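Local coordinates for concanavalin A-like lectin protein kinase family protein (Theobroma cacao, PDB 6CTH) that probably transfers phosphate from ATP to target proteins through a kinase domain that here binds an inhibitor and a magnesium ion, at residues S108-Y116 with D247-Q258; V205-S216 with L227-E235. All coordinates share one frame; numbering follows the deposited sequence.

Overall arrangement
Both interactions lie in the mainly helical C-terminal lobe of the kinase domain, their centres about 15 Å apart, away from the inhibitor site. Along the chain interaction 2 is nested inside interaction 1: 108-116 opens helix 112-132, 205-216 ends helix 196-212, 227-235 begins helix 229-238, and finally residues 247-258 lead into helix 256-269. The two contacts touch at the end of helix 196-212, where Arg115 probably hydrogen-bonds the carbonyl of Ile210 and Asp247 N probably that of Ala211. This helix is thus the shared element: interaction 1 joins its C-terminal end to helix 112-132 and the approach to helix 256-269, while interaction 2 sets the first turns of helix 229-238 across its C-terminal part and the residues that follow.

Interaction 1: residues S108-Y116 with D247-Q258; sequences SLLTWEVRY and DRKLGMAFDPKQ
Trp112 and Tyr116 are both engaged by Gln258, whose long, extended side chain lets its amide bond and stack at once. Trp112 NE1 donates to an in-plane lone pair of Gln258 OE1 at 2.9 Å. With chi1 177° the indole CG stands anti to the backbone N, turning the ring toward Phe254, whose CB is 3.7 Å from Trp112 CG. The amide lies almost parallel to the Tyr116 ring, planes 11° apart, with Gln258 CB over a face in a CH-pi contact; the hydroxyl bonds Leu287 O.

The second tight point is Arg115. NH1 and NH2 form an end-on salt bridge, both to Asp247 OD2 (NH1 at 2.8 Å); NH1 also bonds Ile210 O, and NE and NH2 hold Leu110 O side-on. Leu250 CD1 covers the guanidinium's centre, 4.0 Å from Arg115 CZ. With Asp247 OD1 held by Lys249 N in an Asx turn, both oxygens are engaged, which should limit carboxylate rotation.

Toward solvent the contact thins: exposed Leu109 brings CD2 to 3.6 Å from Lys249 O, and a water bridges Trp112 N and Ala253 O. This is a helix start N-capped by Thr111 in the kinase C-lobe, pinned by a buried arginine to the loop before helix 256-269.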
loop_
_atom_site.group_PDB
_atom_site.type_symbol
_atom_site.label_atom_id
_atom_site.label_comp_id
_atom_site.label_asym_id
_atom_site.label_seq_id
_atom_site.Cartn_x
_atom_site.Cartn_y
_atom_site.Cartn_z
ATOM N N SER A 108 8.465 -14.669 4.097
ATOM C CA SER A 108 9.835 -14.851 3.589
ATOM C C SER A 108 10.674 -13.662 4.040
ATOM O O SER A 108 10.133 -12.683 4.529
ATOM C CB SER A 108 9.885 -14.971 2.068
ATOM O OG SER A 108 9.713 -13.704 1.417
ATOM N N LEU A 109 11.985 -13.756 3.868
ATOM C CA LEU A 109 12.883 -12.646 4.129
ATOM C C LEU A 109 13.076 -11.975 2.800
ATOM O O LEU A 109 13.625 -12.584 1.880
ATOM C CB LEU A 109 14.252 -13.109 4.651
ATOM C CG LEU A 109 15.304 -12.012 4.869
ATOM C CD1 LEU A 109 14.775 -10.926 5.807
ATOM C CD2 LEU A 109 16.617 -12.570 5.395
ATOM N N LEU A 110 12.624 -10.732 2.698
ATOM C CA LEU A 110 12.833 -9.947 1.487
ATOM C C LEU A 110 14.237 -9.380 1.494
ATOM O O LEU A 110 14.602 -8.675 2.426
ATOM C CB LEU A 110 11.779 -8.831 1.361
ATOM C CG LEU A 110 10.340 -9.340 1.076
ATOM C CD1 LEU A 110 9.390 -8.187 0.837
ATOM C CD2 LEU A 110 10.238 -10.278 -0.105
ATOM N N THR A 111 15.021 -9.673 0.458
ATOM C CA THR A 111 16.374 -9.112 0.320
ATOM C C THR A 111 16.304 -7.587 0.187
ATOM O O THR A 111 15.246 -7.018 -0.173
ATOM C CB THR A 111 17.136 -9.617 -0.922
ATOM O OG1 THR A 111 16.482 -9.163 -2.122
ATOM C CG2 THR A 111 17.254 -11.167 -0.962
ATOM N N TRP A 112 17.430 -6.939 0.468
ATOM C CA TRP A 112 17.551 -5.510 0.293
ATOM C C TRP A 112 17.206 -5.120 -1.152
ATOM O O TRP A 112 16.466 -4.152 -1.361
ATOM C CB TRP A 112 18.926 -4.957 0.662
ATOM C CG TRP A 112 18.925 -3.528 0.364
ATOM C CD1 TRP A 112 19.462 -2.925 -0.725
ATOM C CD2 TRP A 112 18.233 -2.520 1.096
ATOM N NE1 TRP A 112 19.170 -1.591 -0.703
ATOM C CE2 TRP A 112 18.392 -1.323 0.397
ATOM C CE3 TRP A 112 17.466 -2.520 2.256
ATOM C CZ2 TRP A 112 17.862 -0.116 0.856
ATOM C CZ3 TRP A 112 16.928 -1.309 2.717
ATOM C CH2 TRP A 112 17.119 -0.133 1.992
ATOM N N GLU A 113 17.765 -5.836 -2.129
ATOM C CA GLU A 113 17.562 -5.489 -3.530
ATOM C C GLU A 113 16.052 -5.548 -3.907
ATOM O O GLU A 113 15.529 -4.655 -4.586
ATOM C CB GLU A 113 18.419 -6.385 -4.452
ATOM N N VAL A 114 15.361 -6.565 -3.430
ATOM C CA VAL A 114 13.923 -6.672 -3.661
ATOM C C VAL A 114 13.152 -5.540 -2.969
ATOM O O VAL A 114 12.276 -4.954 -3.584
ATOM C CB VAL A 114 13.397 -8.068 -3.290
ATOM C CG1 VAL A 114 11.874 -8.081 -3.216
ATOM C CG2 VAL A 114 13.906 -9.111 -4.282
ATOM N N ARG A 115 13.518 -5.184 -1.744
ATOM C CA ARG A 115 12.821 -4.112 -1.042
ATOM C C ARG A 115 12.924 -2.744 -1.722
ATOM O O ARG A 115 11.945 -2.016 -1.812
ATOM C CB ARG A 115 13.353 -3.989 0.385
ATOM C CG ARG A 115 12.962 -5.132 1.298
ATOM C CD ARG A 115 13.585 -4.971 2.674
ATOM N NE ARG A 115 13.711 -6.250 3.357
ATOM C CZ ARG A 115 13.447 -6.441 4.644
ATOM N NH1 ARG A 115 13.040 -5.434 5.399
ATOM N NH2 ARG A 115 13.591 -7.644 5.173
ATOM N N TYR A 116 14.114 -2.411 -2.203
ATOM C CA TYR A 116 14.375 -1.122 -2.859
ATOM C C TYR A 116 13.581 -1.109 -4.177
ATOM O O TYR A 116 13.025 -0.082 -4.530
ATOM C CB TYR A 116 15.850 -0.908 -3.105
ATOM C CG TYR A 116 16.283 0.548 -3.247
ATOM C CD1 TYR A 116 16.166 1.434 -2.189
ATOM C CD2 TYR A 116 16.846 1.019 -4.413
ATOM C CE1 TYR A 116 16.556 2.748 -2.305
ATOM C CE2 TYR A 116 17.244 2.354 -4.556
ATOM C CZ TYR A 116 17.086 3.205 -3.496
ATOM O OH TYR A 116 17.516 4.494 -3.586
ATOM N N ASP A 247 16.315 -3.240 8.911
ATOM C CA ASP A 247 15.746 -4.489 9.394
ATOM C C ASP A 247 16.867 -5.404 9.922
ATOM O O ASP A 247 17.798 -5.748 9.175
ATOM C CB ASP A 247 14.987 -5.172 8.245
ATOM C CG ASP A 247 14.131 -6.330 8.701
ATOM O OD1 ASP A 247 14.416 -6.956 9.786
ATOM O OD2 ASP A 247 13.147 -6.625 7.979
ATOM N N ARG A 248 16.776 -5.756 11.207
ATOM C CA ARG A 248 17.739 -6.634 11.875
ATOM C C ARG A 248 17.947 -7.937 11.084
ATOM O O ARG A 248 19.079 -8.400 10.976
ATOM C CB ARG A 248 17.323 -6.903 13.353
ATOM N N LYS A 249 16.889 -8.441 10.477
ATOM C CA LYS A 249 16.925 -9.699 9.752
ATOM C C LYS A 249 17.846 -9.711 8.544
ATOM O O LYS A 249 18.217 -10.762 8.051
ATOM C CB LYS A 249 15.512 -10.141 9.400
ATOM C CG LYS A 249 14.779 -10.728 10.590
ATOM C CD LYS A 249 13.300 -10.430 10.542
ATOM C CE LYS A 249 12.528 -11.386 11.432
ATOM N NZ LYS A 249 13.139 -11.524 12.781
ATOM N N LEU A 250 18.161 -8.536 8.034
ATOM C CA LEU A 250 19.052 -8.425 6.896
ATOM C C LEU A 250 20.514 -8.624 7.252
ATOM O O LEU A 250 21.320 -8.854 6.351
ATOM C CB LEU A 250 18.878 -7.066 6.223
ATOM C CG LEU A 250 17.559 -6.931 5.451
ATOM C CD1 LEU A 250 17.279 -5.467 5.173
ATOM C CD2 LEU A 250 17.596 -7.710 4.155
ATOM N N GLY A 251 20.855 -8.534 8.540
ATOM C CA GLY A 251 22.248 -8.486 8.968
ATOM C C GLY A 251 22.952 -7.385 8.198
ATOM O O GLY A 251 22.438 -6.271 8.100
ATOM N N MET A 252 24.106 -7.691 7.621
ATOM C CA MET A 252 24.866 -6.693 6.860
ATOM C C MET A 252 24.638 -6.753 5.347
ATOM O O MET A 252 25.292 -6.024 4.604
ATOM C CB MET A 252 26.362 -6.794 7.202
ATOM C CG MET A 252 26.710 -6.493 8.669
ATOM S SD MET A 252 26.032 -4.935 9.351
ATOM C CE MET A 252 24.844 -5.512 10.584
ATOM N N ALA A 253 23.682 -7.570 4.893
ATOM C CA ALA A 253 23.381 -7.723 3.456
ATOM C C ALA A 253 22.403 -6.657 2.975
ATOM O O ALA A 253 21.224 -6.923 2.736
ATOM C CB ALA A 253 22.840 -9.117 3.168
ATOM N N PHE A 254 22.907 -5.440 2.881
ATOM C CA PHE A 254 22.179 -4.344 2.296
ATOM C C PHE A 254 23.161 -3.288 1.819
ATOM O O PHE A 254 24.310 -3.241 2.256
ATOM C CB PHE A 254 21.163 -3.761 3.293
ATOM C CG PHE A 254 21.771 -3.083 4.488
ATOM C CD1 PHE A 254 22.142 -1.746 4.438
ATOM C CD2 PHE A 254 21.928 -3.774 5.689
ATOM C CE1 PHE A 254 22.707 -1.111 5.541
ATOM C CE2 PHE A 254 22.471 -3.142 6.792
ATOM C CZ PHE A 254 22.866 -1.811 6.719
ATOM N N ASP A 255 22.677 -2.433 0.925
ATOM C CA ASP A 255 23.450 -1.358 0.333
ATOM C C ASP A 255 23.275 -0.073 1.188
ATOM O O ASP A 255 22.199 0.498 1.236
ATOM C CB ASP A 255 22.949 -1.169 -1.102
ATOM C CG ASP A 255 23.753 -0.186 -1.890
ATOM O OD1 ASP A 255 24.293 0.757 -1.310
ATOM O OD2 ASP A 255 23.790 -0.347 -3.119
ATOM N N PRO A 256 24.342 0.396 1.868
ATOM C CA PRO A 256 24.207 1.566 2.764
ATOM C C PRO A 256 23.772 2.891 2.139
ATOM O O PRO A 256 23.122 3.705 2.778
ATOM C CB PRO A 256 25.640 1.742 3.346
ATOM C CG PRO A 256 26.344 0.447 3.092
ATOM C CD PRO A 256 25.734 -0.098 1.828
ATOM N N LYS A 257 24.240 3.127 0.938
ATOM C CA LYS A 257 23.894 4.307 0.168
ATOM C C LYS A 257 22.367 4.325 -0.163
ATOM O O LYS A 257 21.714 5.362 -0.068
ATOM C CB LYS A 257 24.718 4.263 -1.100
ATOM C CG LYS A 257 24.608 5.459 -1.995
ATOM C CD LYS A 257 25.305 5.166 -3.332
ATOM C CE LYS A 257 24.957 6.212 -4.373
ATOM N NZ LYS A 257 25.287 7.582 -3.862
ATOM N N GLN A 258 21.836 3.166 -0.540
ATOM C CA GLN A 258 20.399 3.008 -0.848
ATOM C C GLN A 258 19.592 3.055 0.425
ATOM O O GLN A 258 18.496 3.590 0.443
ATOM C CB GLN A 258 20.123 1.710 -1.622
ATOM C CG GLN A 258 20.613 1.724 -3.066
ATOM C CD GLN A 258 20.363 0.428 -3.817
ATOM O OE1 GLN A 258 20.002 -0.597 -3.249
ATOM N NE2 GLN A 258 20.566 0.472 -5.112
HETATM O O HOH W 1 19.675 -8.593 1.524
#

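Interaction 2: residues V205-S216 with L227-E235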
loop_
_atom_site.group_PDB
_atom_site.type_symbol
_atom_site.label_atom_id
_atom_site.label_comp_id
_atom_site.label_asym_id
_atom_site.label_seq_id
_atom_site.Cartn_x
_atom_site.Cartn_y
_atom_site.Cartn_z
ATOM N N VAL A 205 5.642 6.561 5.089
ATOM C CA VAL A 205 5.501 5.609 6.192
ATOM C C VAL A 205 5.807 4.209 5.679
ATOM O O VAL A 205 6.635 3.501 6.259
ATOM C CB VAL A 205 4.115 5.639 6.817
ATOM C CG1 VAL A 205 3.995 4.557 7.881
ATOM C CG2 VAL A 205 3.829 6.996 7.395
ATOM N N VAL A 206 5.231 3.859 4.528
ATOM C CA VAL A 206 5.479 2.553 3.940
ATOM C C VAL A 206 6.963 2.363 3.650
ATOM O O VAL A 206 7.501 1.300 3.883
ATOM C CB VAL A 206 4.594 2.334 2.680
ATOM C CG1 VAL A 206 5.091 1.139 1.871
ATOM C CG2 VAL A 206 3.135 2.140 3.127
ATOM N N ALA A 207 7.626 3.369 3.072
ATOM C CA ALA A 207 9.051 3.280 2.760
ATOM C C ALA A 207 9.855 2.924 4.023
ATOM O O ALA A 207 10.726 2.078 3.998
ATOM C CB ALA A 207 9.547 4.591 2.202
ATOM N N LEU A 208 9.500 3.556 5.126
ATOM C CA LEU A 208 10.205 3.314 6.404
ATOM C C LEU A 208 9.909 1.953 6.996
ATOM O O LEU A 208 10.791 1.346 7.616
ATOM C CB LEU A 208 9.901 4.436 7.377
ATOM C CG LEU A 208 10.415 5.805 6.922
ATOM C CD1 LEU A 208 10.082 6.900 7.888
ATOM C CD2 LEU A 208 11.915 5.824 6.623
ATOM N N GLU A 209 8.671 1.470 6.829
ATOM C CA GLU A 209 8.303 0.107 7.232
ATOM C C GLU A 209 9.123 -0.898 6.461
ATOM O O GLU A 209 9.554 -1.901 6.999
ATOM C CB GLU A 209 6.818 -0.199 7.029
ATOM C CG GLU A 209 5.889 0.631 7.886
ATOM C CD GLU A 209 4.439 0.373 7.694
ATOM O OE1 GLU A 209 4.035 0.187 6.499
ATOM O OE2 GLU A 209 3.669 0.334 8.716
ATOM N N ILE A 210 9.278 -0.676 5.139
ATOM C CA ILE A 210 10.047 -1.586 4.319
ATOM C C ILE A 210 11.559 -1.623 4.698
ATOM O O ILE A 210 12.168 -2.691 4.789
ATOM C CB ILE A 210 9.821 -1.217 2.836
ATOM C CG1 ILE A 210 8.398 -1.542 2.427
ATOM C CG2 ILE A 210 10.789 -1.909 1.896
ATOM C CD1 ILE A 210 8.028 -1.034 1.031
ATOM N N ALA A 211 12.148 -0.469 4.935
ATOM C CA ALA A 211 13.546 -0.366 5.388
ATOM C C ALA A 211 13.783 -1.095 6.728
ATOM O O ALA A 211 14.816 -1.749 6.912
ATOM C CB ALA A 211 13.919 1.092 5.558
ATOM N N SER A 212 12.819 -0.961 7.618
ATOM C CA SER A 212 13.011 -1.314 9.043
ATOM C C SER A 212 12.410 -2.666 9.432
ATOM O O SER A 212 12.765 -3.244 10.490
ATOM C CB SER A 212 12.425 -0.185 9.909
ATOM O OG SER A 212 10.992 -0.213 9.913
ATOM N N GLY A 213 11.481 -3.180 8.624
ATOM C CA GLY A 213 10.694 -4.339 8.987
ATOM C C GLY A 213 9.812 -4.149 10.201
ATOM O O GLY A 213 9.476 -5.127 10.863
ATOM N N ARG A 214 9.440 -2.905 10.511
ATOM C CA ARG A 214 8.651 -2.560 11.689
ATOM C C ARG A 214 7.382 -1.861 11.242
ATOM O O ARG A 214 7.445 -0.978 10.364
ATOM C CB ARG A 214 9.410 -1.597 12.590
ATOM C CG ARG A 214 10.626 -2.241 13.233
ATOM C CD ARG A 214 11.430 -1.228 14.020
ATOM N NE ARG A 214 12.720 -1.766 14.470
ATOM C CZ ARG A 214 12.913 -2.528 15.557
ATOM N NH1 ARG A 214 11.897 -2.899 16.334
ATOM N NH2 ARG A 214 14.159 -2.938 15.850
ATOM N N ARG A 215 6.251 -2.274 11.836
ATOM C CA ARG A 215 4.987 -1.667 11.546
ATOM C C ARG A 215 4.884 -0.265 12.164
ATOM O O ARG A 215 5.325 -0.031 13.322
ATOM C CB ARG A 215 3.855 -2.590 12.047
ATOM C CG ARG A 215 2.490 -2.217 11.504
ATOM C CD ARG A 215 1.390 -3.100 12.080
ATOM N NE ARG A 215 1.544 -4.513 11.797
ATOM C CZ ARG A 215 1.095 -5.152 10.718
ATOM N NH1 ARG A 215 0.504 -4.503 9.726
ATOM N NH2 ARG A 215 1.248 -6.479 10.630
ATOM N N SER A 216 4.269 0.658 11.421
ATOM C CA SER A 216 4.088 2.042 11.851
ATOM C C SER A 216 3.510 2.157 13.269
ATOM O O SER A 216 4.048 2.933 14.064
ATOM C CB SER A 216 3.118 2.788 10.929
ATOM O OG SER A 216 3.008 4.135 11.350
ATOM N N LEU A 227 6.553 4.770 20.660
ATOM C CA LEU A 227 5.384 3.941 20.335
ATOM C C LEU A 227 5.178 3.842 18.839
ATOM O O LEU A 227 4.443 2.968 18.386
ATOM C CB LEU A 227 4.128 4.537 20.973
ATOM C CG LEU A 227 4.258 4.774 22.499
ATOM C CD1 LEU A 227 3.019 5.474 23.039
ATOM C CD2 LEU A 227 4.467 3.447 23.199
ATOM N N LEU A 228 5.780 4.774 18.093
ATOM C CA LEU A 228 5.595 4.833 16.648
ATOM C C LEU A 228 6.880 4.865 15.862
ATOM O O LEU A 228 7.888 5.423 16.270
ATOM C CB LEU A 228 4.759 6.059 16.264
ATOM C CG LEU A 228 3.327 6.172 16.791
ATOM C CD1 LEU A 228 2.779 7.498 16.320
ATOM C CD2 LEU A 228 2.410 5.066 16.300
ATOM N N LEU A 229 6.782 4.368 14.628
ATOM C CA LEU A 229 7.933 4.292 13.748
ATOM C C LEU A 229 8.561 5.596 13.327
ATOM O O LEU A 229 9.782 5.718 13.387
ATOM C CB LEU A 229 7.539 3.516 12.456
ATOM C CG LEU A 229 8.671 3.216 11.469
ATOM C CD1 LEU A 229 9.741 2.363 12.082
ATOM C CD2 LEU A 229 8.061 2.480 10.281
ATOM N N VAL A 230 7.775 6.549 12.818
ATOM C CA VAL A 230 8.335 7.714 12.187
ATOM C C VAL A 230 9.188 8.556 13.179
ATOM O O VAL A 230 10.289 8.956 12.824
ATOM C CB VAL A 230 7.245 8.559 11.470
ATOM C CG1 VAL A 230 7.731 9.916 11.029
ATOM C CG2 VAL A 230 6.695 7.783 10.250
ATOM N N PRO A 231 8.682 8.809 14.387
ATOM C CA PRO A 231 9.533 9.594 15.339
ATOM C C PRO A 231 10.838 8.904 15.677
ATOM O O PRO A 231 11.855 9.584 15.792
ATOM C CB PRO A 231 8.677 9.712 16.592
ATOM C CG PRO A 231 7.290 9.493 16.159
ATOM C CD PRO A 231 7.332 8.625 14.919
ATOM N N TRP A 232 10.835 7.583 15.808
ATOM C CA TRP A 232 12.068 6.851 16.082
ATOM C C TRP A 232 13.028 6.910 14.919
ATOM O O TRP A 232 14.209 7.085 15.108
ATOM C CB TRP A 232 11.751 5.396 16.441
ATOM C CG TRP A 232 12.925 4.523 16.613
ATOM C CD1 TRP A 232 13.693 4.387 17.745
ATOM C CD2 TRP A 232 13.462 3.606 15.654
ATOM N NE1 TRP A 232 14.682 3.439 17.537
ATOM C CE2 TRP A 232 14.556 2.943 16.268
ATOM C CE3 TRP A 232 13.124 3.266 14.348
ATOM C CZ2 TRP A 232 15.314 1.966 15.606
ATOM C CZ3 TRP A 232 13.889 2.291 13.681
ATOM C CH2 TRP A 232 14.973 1.658 14.322
ATOM N N VAL A 233 12.520 6.793 13.672
ATOM C CA VAL A 233 13.394 6.957 12.507
ATOM C C VAL A 233 13.961 8.373 12.455
ATOM O O VAL A 233 15.176 8.566 12.216
ATOM C CB VAL A 233 12.702 6.549 11.163
ATOM C CG1 VAL A 233 13.639 6.780 9.988
ATOM C CG2 VAL A 233 12.313 5.084 11.197
ATOM N N TRP A 234 13.130 9.378 12.734
ATOM C CA TRP A 234 13.602 10.753 12.650
ATOM C C TRP A 234 14.695 10.998 13.736
ATOM O O TRP A 234 15.746 11.583 13.441
ATOM C CB TRP A 234 12.437 11.760 12.746
ATOM C CG TRP A 234 12.700 12.955 11.951
ATOM C CD1 TRP A 234 13.820 13.761 12.026
ATOM C CD2 TRP A 234 11.860 13.545 10.955
ATOM N NE1 TRP A 234 13.736 14.769 11.092
ATOM C CE2 TRP A 234 12.553 14.663 10.425
ATOM C CE3 TRP A 234 10.611 13.240 10.444
ATOM C CZ2 TRP A 234 12.012 15.494 9.409
ATOM C CZ3 TRP A 234 10.090 14.055 9.385
ATOM C CH2 TRP A 234 10.789 15.160 8.906
ATOM N N GLU A 235 14.465 10.490 14.938
ATOM C CA GLU A 235 15.435 10.632 16.009
ATOM C C GLU A 235 16.719 9.913 15.622
ATOM O O GLU A 235 17.801 10.423 15.840
ATOM C CB GLU A 235 14.874 10.080 17.320
ATOM C CG GLU A 235 15.693 10.406 18.556
ATOM C CD GLU A 235 15.290 9.566 19.754
ATOM O OE1 GLU A 235 15.679 8.384 19.818
ATOM O OE2 GLU A 235 14.584 10.091 20.630
HETATM O O HOH W 2 4.874 6.053 12.536
#
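Leu229 is a knob in a hole made by Val205, Leu208, Glu209 and Ser212. Its CG stands anti to the backbone N (chi1 -174°), which points both methyls at the end of helix 196-212 and the residues just after it: CD2 lies 3.6 Å from Glu209 N, and CD1 is 3.6 Å from Ser212 OG. A branched apolar side chain suits such a hole. Beside it, Val230 CG2 meets Val205 CG2 at 4.1 Å, and Val233 CG1 rests 3.9 Å from Leu208 CD2. Arg214, whose NH1 bonds Pro219 O, offers Trp232 a long, at most weak cation-pi attraction.

The backbone secures the knob. Leu229 N gives a nearly straight bond to an in-plane lone pair of Ser216 O, at 3.1 Å, and a water links Ser216 OG to Val230 N. Further out, Ser216 N is received by the anti lone pair of Glu209 OE2, an oxygen that Tyr183 OH also bonds, while Ser216 OG reaches Gly182 O. Ser212 OG donates to Leu208 O and accepts from Arg214 N, an ST turn shaping the helix exit.

Apolar packing thus carries most of the contact, while the first N-H groups of helix 229-238 are satisfied by Ser216 and water; buried Arg214 O has no polar partner in the model, which probably carries some energetic cost.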